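Local coordinates for uncharacterized protein (Leishmania major, PDB 3KSV) that belongs to the zinc-binding histidine triad (HIT) proteins and probably hydrolyses or transfers nucleotides through an AMP-histidine intermediate, though its substrate is unknown, at residues S32-F37 and A67-V72; E54-L59 and P105-H110. All blocks are in the same frame, centred on the assembly; numbering follows the deposited sequence.

Interaction 1: S32-F37 and A67-V72; sequences SKALAF and AADVGV
Asp69 reaches from its helix to the start of the strand beside it and sets one carboxylate oxygen against the backbone of Lys33. Lys33 N donates to Asp69 OD2 at 3.0 Å, and the bond is bent, with 140° at the hydrogen. The donor stands above the carboxylate plane, 48° out of it. The same oxygen takes a hydrogen bond from Thr31 OG1, one residue before the segment, and these two bonds tie OD2 to the turn that leads into the strand. What brings the carboxylate here is the first torsion of Asp69, with CG opposite the backbone N (chi1 -160°).

In this HIT domain the helix 64-82 lies over the antiparallel sheet, and 32-37 runs from the turn into strand 34-38. Lys33 sends its CB toward the helix, 3.3 Å from Asp69 OD2, but the chain then bends at chi2 and carries the amine away, to a long, weak ion pair with Asp66. Ala34, the first strand residue, places its methyl alongside the next side chain of the helix: Ala34 CB lies 4.0 Å from Val70 CG2. That branch of Val70 stands beside its own backbone N, and the valine also packs on Pro52. Farther round the helix, Ala68 and Val72 pack on Val72 and Ala68 of the second subunit.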
loop_
_atom_site.group_PDB
_atom_site.type_symbol
_atom_site.label_atom_id
_atom_site.label_comp_id
_atom_site.label_asym_id
_atom_site.label_seq_id
_atom_site.Cartn_x
_atom_site.Cartn_y
_atom_site.Cartn_z
ATOM N N SER A 32 -17.443 -8.223 0.859
ATOM C CA SER A 32 -18.171 -8.218 -0.406
ATOM C C SER A 32 -17.235 -8.058 -1.617
ATOM O O SER A 32 -17.396 -8.756 -2.621
ATOM C CB SER A 32 -19.229 -7.123 -0.404
ATOM O OG SER A 32 -18.689 -5.921 0.109
ATOM N N LYS A 33 -16.242 -7.180 -1.519
ATOM C CA LYS A 33 -15.432 -6.815 -2.690
ATOM C C LYS A 33 -13.978 -7.275 -2.648
ATOM O O LYS A 33 -13.259 -7.068 -3.622
ATOM C CB LYS A 33 -15.495 -5.293 -2.911
ATOM C CG LYS A 33 -16.836 -4.786 -3.436
ATOM C CD LYS A 33 -17.004 -5.151 -4.911
ATOM C CE LYS A 33 -18.328 -4.659 -5.498
ATOM N NZ LYS A 33 -18.328 -4.735 -7.007
ATOM N N ALA A 34 -13.561 -7.928 -1.557
ATOM C CA ALA A 34 -12.144 -8.232 -1.305
ATOM C C ALA A 34 -11.920 -9.572 -0.584
ATOM O O ALA A 34 -12.814 -10.089 0.060
ATOM C CB ALA A 34 -11.489 -7.077 -0.509
ATOM N N LEU A 35 -10.711 -10.112 -0.708
ATOM C CA LEU A 35 -10.312 -11.337 -0.043
ATOM C C LEU A 35 -8.895 -11.199 0.561
ATOM O O LEU A 35 -8.046 -10.490 0.011
ATOM C CB LEU A 35 -10.348 -12.480 -1.073
ATOM C CG LEU A 35 -10.612 -13.891 -0.577
ATOM C CD1 LEU A 35 -12.124 -14.128 -0.529
ATOM C CD2 LEU A 35 -9.877 -14.941 -1.469
ATOM N N ALA A 36 -8.640 -11.885 1.677
ATOM C CA ALA A 36 -7.305 -12.011 2.247
ATOM C C ALA A 36 -6.900 -13.475 2.438
ATOM O O ALA A 36 -7.733 -14.336 2.776
ATOM C CB ALA A 36 -7.224 -11.254 3.570
ATOM N N PHE A 37 -5.613 -13.751 2.224
ATOM C CA PHE A 37 -5.027 -15.046 2.484
ATOM C C PHE A 37 -3.505 -14.970 2.702
ATOM O O PHE A 37 -2.888 -13.913 2.565
ATOM C CB PHE A 37 -5.386 -16.021 1.363
ATOM C CG PHE A 37 -5.137 -15.491 0.006
ATOM C CD1 PHE A 37 -3.893 -15.639 -0.583
ATOM C CD2 PHE A 37 -6.141 -14.859 -0.693
ATOM C CE1 PHE A 37 -3.640 -15.155 -1.872
ATOM C CE2 PHE A 37 -5.916 -14.368 -1.973
ATOM C CZ PHE A 37 -4.653 -14.510 -2.569
ATOM N N ALA A 67 -12.190 0.120 -3.947
ATOM C CA ALA A 67 -11.064 0.763 -3.290
ATOM C C ALA A 67 -11.373 1.012 -1.817
ATOM O O ALA A 67 -10.515 0.778 -0.955
ATOM C CB ALA A 67 -10.699 2.033 -3.997
ATOM N N ALA A 68 -12.597 1.445 -1.516
ATOM C CA ALA A 68 -12.998 1.653 -0.118
ATOM C C ALA A 68 -12.945 0.352 0.674
ATOM O O ALA A 68 -12.384 0.314 1.771
ATOM C CB ALA A 68 -14.384 2.273 -0.033
ATOM N N ASP A 69 -13.493 -0.714 0.096
ATOM C CA ASP A 69 -13.527 -2.028 0.743
ATOM C C ASP A 69 -12.123 -2.628 0.917
ATOM O O ASP A 69 -11.830 -3.257 1.947
ATOM C CB ASP A 69 -14.428 -2.976 -0.074
ATOM C CG ASP A 69 -14.936 -4.201 0.735
ATOM O OD1 ASP A 69 -15.619 -4.050 1.789
ATOM O OD2 ASP A 69 -14.676 -5.334 0.274
ATOM N N VAL A 70 -11.266 -2.467 -0.085
ATOM C CA VAL A 70 -9.887 -2.955 0.009
ATOM C C VAL A 70 -9.076 -2.158 1.056
ATOM O O VAL A 70 -8.310 -2.740 1.833
ATOM C CB VAL A 70 -9.143 -2.955 -1.351
ATOM C CG1 VAL A 70 -7.676 -3.286 -1.131
ATOM C CG2 VAL A 70 -9.765 -3.954 -2.322
ATOM N N GLY A 71 -9.263 -0.842 1.104
ATOM C CA GLY A 71 -8.611 -0.029 2.143
ATOM C C GLY A 71 -8.982 -0.478 3.557
ATOM O O GLY A 71 -8.129 -0.544 4.449
ATOM N N VAL A 72 -10.263 -0.770 3.762
ATOM C CA VAL A 72 -10.765 -1.229 5.045
ATOM C C VAL A 72 -10.207 -2.610 5.396
ATOM O O VAL A 72 -9.725 -2.797 6.506
ATOM C CB VAL A 72 -12.318 -1.264 5.074
ATOM C CG1 VAL A 72 -12.824 -2.135 6.211
ATOM C CG2 VAL A 72 -12.869 0.152 5.187
#

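Interaction 2: E54-L59 and P105-H110; sequences EHASCL and PHVHFH. With ZN (zinc ion), chain B.
His55 and His106 meet at a zinc ion, each through ND1: zinc lies 2.0 Å from His55 ND1 and 2.3 Å from His106 ND1. Cys13 and Cys16 complete this Cys2His2 site, and His106 also opens the histidine triad motif, His106 to His110, of the HIT fold. The two rings are turned obliquely, planes at 79°. With CG anti to the backbone N in both (chi1 -175° in His55), the rings extend from the two backbones to the zinc ion. His106 NE2, on the far side of its ring from the metal, donates to Pro52 O, which helps to fix the ring's rotation.

Behind the metal the backbones are joined by Val107 N to Ala56 O (2.8 Å). His106 CA adds a CA-H...O contact to the same oxygen. Val107 CG2 then presses on Cys58 C at 3.3 Å, while Leu59 CD1 meets the edge of the Phe109 ring, close to its plane. Leu59 N is held by Asn96 OD1. His108, predicted to carry the AMP intermediate, meets Phe15 edge-to-face and is held in part from within its own segment: His108 ND1 donates to His106 O in a short bond of 2.5 Å, and that oxygen lies only 5° out of the imidazole plane.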
loop_
_atom_site.group_PDB
_atom_site.type_symbol
_atom_site.label_atom_id
_atom_site.label_comp_id
_atom_site.label_asym_id
_atom_site.label_seq_id
_atom_site.Cartn_x
_atom_site.Cartn_y
_atom_site.Cartn_z
ATOM N N GLU A 54 -12.492 -8.301 -7.887
ATOM C CA GLU A 54 -12.495 -7.862 -9.290
ATOM C C GLU A 54 -11.108 -8.093 -9.897
ATOM O O GLU A 54 -10.095 -7.826 -9.242
ATOM C CB GLU A 54 -12.860 -6.355 -9.367
ATOM C CG GLU A 54 -12.997 -5.760 -10.794
ATOM C CD GLU A 54 -12.865 -4.203 -10.858
ATOM O OE1 GLU A 54 -12.846 -3.497 -9.796
ATOM O OE2 GLU A 54 -12.765 -3.688 -12.003
ATOM N N HIS A 55 -11.049 -8.586 -11.135
ATOM C CA HIS A 55 -9.764 -8.674 -11.840
ATOM C C HIS A 55 -9.365 -7.294 -12.370
ATOM O O HIS A 55 -9.664 -6.945 -13.516
ATOM C CB HIS A 55 -9.777 -9.705 -12.988
ATOM C CG HIS A 55 -8.436 -9.896 -13.640
ATOM N ND1 HIS A 55 -7.459 -10.719 -13.122
ATOM C CD2 HIS A 55 -7.907 -9.345 -14.760
ATOM C CE1 HIS A 55 -6.388 -10.667 -13.894
ATOM N NE2 HIS A 55 -6.635 -9.847 -14.899
ATOM N N ALA A 56 -8.701 -6.516 -11.522
ATOM C CA ALA A 56 -8.035 -5.272 -11.941
ATOM C C ALA A 56 -6.552 -5.588 -12.020
ATOM O O ALA A 56 -5.986 -6.108 -11.070
ATOM C CB ALA A 56 -8.282 -4.173 -10.942
ATOM N N SER A 57 -5.920 -5.317 -13.151
ATOM C CA SER A 57 -4.488 -5.599 -13.274
ATOM C C SER A 57 -3.593 -4.600 -12.477
ATOM O O SER A 57 -2.544 -4.986 -11.938
ATOM C CB SER A 57 -4.094 -5.655 -14.752
ATOM O OG SER A 57 -2.687 -5.521 -14.908
ATOM N N CYS A 58 -4.017 -3.334 -12.410
ATOM C CA CYS A 58 -3.300 -2.283 -11.672
ATOM C C CYS A 58 -4.297 -1.492 -10.797
ATOM O O CYS A 58 -5.512 -1.523 -11.019
ATOM C CB CYS A 58 -2.558 -1.326 -12.629
ATOM S SG CYS A 58 -1.500 -2.103 -13.938
ATOM N N LEU A 59 -3.774 -0.779 -9.805
ATOM C CA LEU A 59 -4.612 -0.125 -8.813
ATOM C C LEU A 59 -5.508 0.924 -9.440
ATOM O O LEU A 59 -6.642 1.129 -8.983
ATOM C CB LEU A 59 -3.752 0.499 -7.697
ATOM C CG LEU A 59 -4.517 1.008 -6.474
ATOM C CD1 LEU A 59 -5.316 -0.108 -5.819
ATOM C CD2 LEU A 59 -3.559 1.666 -5.445
ATOM N N PRO A 105 -0.758 -10.514 -12.762
ATOM C CA PRO A 105 -1.455 -9.327 -13.259
ATOM C C PRO A 105 -2.840 -9.082 -12.620
ATOM O O PRO A 105 -3.842 -8.917 -13.330
ATOM C CB PRO A 105 -1.566 -9.597 -14.777
ATOM C CG PRO A 105 -1.640 -11.075 -14.894
ATOM C CD PRO A 105 -0.840 -11.635 -13.720
ATOM N N HIS A 106 -2.884 -9.049 -11.287
ATOM C CA HIS A 106 -4.123 -8.807 -10.528
ATOM C C HIS A 106 -3.668 -8.046 -9.271
ATOM O O HIS A 106 -2.664 -8.421 -8.647
ATOM C CB HIS A 106 -4.808 -10.165 -10.233
ATOM C CG HIS A 106 -6.105 -10.088 -9.465
ATOM N ND1 HIS A 106 -7.229 -10.797 -9.832
ATOM C CD2 HIS A 106 -6.437 -9.447 -8.321
ATOM C CE1 HIS A 106 -8.203 -10.575 -8.966
ATOM N NE2 HIS A 106 -7.748 -9.754 -8.040
ATOM N N VAL A 107 -4.355 -6.953 -8.930
ATOM C CA VAL A 107 -3.937 -6.118 -7.794
ATOM C C VAL A 107 -3.828 -6.991 -6.538
ATOM O O VAL A 107 -4.752 -7.738 -6.201
ATOM C CB VAL A 107 -4.938 -4.979 -7.522
ATOM C CG1 VAL A 107 -4.631 -4.282 -6.197
ATOM C CG2 VAL A 107 -4.929 -3.963 -8.689
ATOM N N HIS A 108 -2.680 -6.920 -5.862
ATOM C CA HIS A 108 -2.533 -7.561 -4.566
ATOM C C HIS A 108 -1.613 -6.738 -3.673
ATOM O O HIS A 108 -0.527 -6.336 -4.087
ATOM C CB HIS A 108 -2.062 -9.009 -4.703
ATOM C CG HIS A 108 -0.850 -9.181 -5.561
ATOM N ND1 HIS A 108 -0.869 -8.968 -6.922
ATOM C CD2 HIS A 108 0.404 -9.595 -5.263
ATOM C CE1 HIS A 108 0.324 -9.231 -7.420
ATOM N NE2 HIS A 108 1.117 -9.610 -6.437
ATOM N N PHE A 109 -2.105 -6.462 -2.469
ATOM C CA PHE A 109 -1.352 -5.791 -1.428
ATOM C C PHE A 109 -0.659 -6.837 -0.566
ATOM O O PHE A 109 -1.305 -7.678 0.028
ATOM C CB PHE A 109 -2.290 -4.955 -0.546
ATOM C CG PHE A 109 -2.753 -3.699 -1.183
ATOM C CD1 PHE A 109 -2.106 -2.497 -0.910
ATOM C CD2 PHE A 109 -3.814 -3.711 -2.073
ATOM C CE1 PHE A 109 -2.503 -1.351 -1.492
ATOM C CE2 PHE A 109 -4.229 -2.545 -2.672
ATOM C CZ PHE A 109 -3.580 -1.351 -2.373
ATOM N N HIS A 110 0.659 -6.782 -0.507
ATOM C CA HIS A 110 1.429 -7.591 0.414
ATOM C C HIS A 110 1.420 -6.865 1.770
ATOM O O HIS A 110 1.620 -5.630 1.807
ATOM C CB HIS A 110 2.882 -7.685 -0.067
ATOM C CG HIS A 110 3.065 -8.288 -1.433
ATOM N ND1 HIS A 110 3.363 -9.617 -1.621
ATOM C CD2 HIS A 110 3.081 -7.723 -2.668
ATOM C CE1 HIS A 110 3.522 -9.849 -2.912
ATOM N NE2 HIS A 110 3.353 -8.716 -3.571
HETATM ZN ZN ZN B . -7.124 -12.062 -11.700
#

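Overall arrangement
Interaction 1 and interaction 2 both reach the same antiparallel sheet, with centres about 11 Å apart, and their segments alternate along the chain. They touch directly where Val70 CG1 of interaction 1 packs on Phe109 CE2 of interaction 2, at 3.8 Å, so Phe109 receives the helix 64-82. Pro52, at the end of strand 48-52, is shared by the two contacts and also touches Val107. The Val70 side chain is about 9 Å from that of His108, the predicted nucleotidylated residue, and about 13 Å from the zinc ion, so 67-72 lies away from the zinc and near, but not at, the predicted active site, whose histidine belongs to 105-110. Both contacts also reach the second subunit.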